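Local coordinates for protein Rik1-associated factor 1 (Schizosaccharomyces pombe, PDB 4O9D) that is a WD-repeat component of the Clr4 methyltransferase complex, which helps establish heterochromatin by methylating histone H3 to form H3K9me, at residues L136-S139 / D140-L144. Numbering follows the deposited sequence.
Sequences LALS and DDDLL
The hydroxyl of S139 reaches across the turn to the backbone of the returning chain. With chi1 at 80°, OG stands between its own backbone N and carbonyl carbon, where it accepts a hydrogen bond from the N of L143 (3.0 Å, 149° at the hydrogen) and a weaker, more bent one from the N of D141. L143 lays its CB against the same oxygen at 3.3 Å. Two backbone bonds close the loop: S139 N bonds to L143 O at 2.8 Å, and D142 N to S139 O, the bond of a type I turn from S139 to D142. This turn joins the first two strands, 133-138 and 144-148, of a four-stranded antiparallel blade of the WD-repeat propeller, with L138 and L144 as a non-hydrogen-bonded pair. Their side chains share one face of the sheet and meet through their CD1 methyls at 4.1 Å; L144 CD1 also rests against A137 O. The same L144 CD1 lies 4.2 Å from L136 CD2. CG of L138 runs anti to the backbone N (chi1 -165°), and the isopropyl end crosses the D142 side chain, which sets both L138 methyls, CD1 and CD2, against one side of D142 OD1, each at 3.5 Å. That carboxylate is held from the neighbouring blade, OD2 by the hydroxyl of Y105 and OD1 by the N of K99. With an alanine in place of L138, the CD1 methyl of L144 would probably lose this apolar neighbour and D142 OD1 its hydrocarbon cover. On the other face, F188 of strand 182-189 packs against A137, S139 and L143.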
loop_
_atom_site.group_PDB
_atom_site.type_symbol
_atom_site.label_atom_id
_atom_site.label_comp_id
_atom_site.label_asym_id
_atom_site.label_seq_id
_atom_site.Cartn_x
_atom_site.Cartn_y
_atom_site.Cartn_z
ATOM N N LEU A 136 2.851 1.382 7.072
ATOM C CA LEU A 136 2.124 2.225 8.023
ATOM C C LEU A 136 0.630 1.992 7.939
ATOM O O LEU A 136 0.116 1.712 6.873
ATOM C CB LEU A 136 2.358 3.713 7.721
ATOM C CG LEU A 136 3.785 4.219 7.866
ATOM C CD1 LEU A 136 3.859 5.692 7.404
ATOM C CD2 LEU A 136 4.247 4.047 9.312
ATOM N N ALA A 137 -0.052 2.137 9.068
ATOM C CA ALA A 137 -1.507 2.131 9.121
ATOM C C ALA A 137 -1.913 3.232 10.073
ATOM O O ALA A 137 -1.120 3.595 10.966
ATOM C CB ALA A 137 -2.028 0.809 9.633
ATOM N N LEU A 138 -3.151 3.712 9.906
ATOM C CA LEU A 138 -3.697 4.837 10.680
ATOM C C LEU A 138 -5.120 4.536 11.178
ATOM O O LEU A 138 -6.003 4.126 10.399
ATOM C CB LEU A 138 -3.692 6.093 9.797
ATOM C CG LEU A 138 -3.874 7.457 10.458
ATOM C CD1 LEU A 138 -2.790 7.722 11.488
ATOM C CD2 LEU A 138 -3.858 8.560 9.395
ATOM N N SER A 139 -5.358 4.731 12.467
ATOM C CA SER A 139 -6.667 4.407 13.041
ATOM C C SER A 139 -7.644 5.539 12.801
ATOM O O SER A 139 -7.251 6.620 12.357
ATOM C CB SER A 139 -6.546 4.171 14.547
ATOM O OG SER A 139 -6.510 5.409 15.242
ATOM N N ASP A 140 -8.906 5.307 13.136
ATOM C CA ASP A 140 -9.928 6.342 13.013
ATOM C C ASP A 140 -9.571 7.559 13.857
ATOM O O ASP A 140 -9.973 8.670 13.522
ATOM C CB ASP A 140 -11.302 5.831 13.455
ATOM C CG ASP A 140 -11.875 4.786 12.511
ATOM O OD1 ASP A 140 -11.391 4.676 11.352
ATOM O OD2 ASP A 140 -12.823 4.093 12.943
ATOM N N ASP A 141 -8.830 7.347 14.946
ATOM C CA ASP A 141 -8.428 8.458 15.824
ATOM C C ASP A 141 -6.977 8.886 15.613
ATOM O O ASP A 141 -6.338 9.390 16.544
ATOM C CB ASP A 141 -8.634 8.095 17.306
ATOM C CG ASP A 141 -10.106 8.038 17.699
ATOM O OD1 ASP A 141 -10.946 8.553 16.929
ATOM O OD2 ASP A 141 -10.427 7.485 18.779
ATOM N N ASP A 142 -6.464 8.675 14.401
ATOM C CA ASP A 142 -5.128 9.130 14.005
ATOM C C ASP A 142 -3.956 8.468 14.767
ATOM O O ASP A 142 -2.854 9.017 14.785
ATOM C CB ASP A 142 -5.008 10.672 14.108
ATOM C CG ASP A 142 -3.961 11.249 13.124
ATOM O OD1 ASP A 142 -4.055 10.912 11.919
ATOM O OD2 ASP A 142 -3.046 12.024 13.537
ATOM N N LEU A 143 -4.182 7.308 15.383
ATOM C CA LEU A 143 -3.091 6.514 15.951
ATOM C C LEU A 143 -2.338 5.873 14.796
ATOM O O LEU A 143 -2.953 5.306 13.876
ATOM C CB LEU A 143 -3.632 5.431 16.889
ATOM C CG LEU A 143 -2.650 4.666 17.787
ATOM C CD1 LEU A 143 -1.891 5.605 18.786
ATOM C CD2 LEU A 143 -3.409 3.553 18.539
ATOM N N LEU A 144 -1.015 5.964 14.825
ATOM C CA LEU A 144 -0.208 5.463 13.710
ATOM C C LEU A 144 0.460 4.108 14.031
ATOM O O LEU A 144 1.203 3.999 15.012
ATOM C CB LEU A 144 0.836 6.507 13.334
ATOM C CG LEU A 144 1.756 6.168 12.159
ATOM C CD1 LEU A 144 0.989 6.185 10.886
ATOM C CD2 LEU A 144 2.933 7.153 12.096
#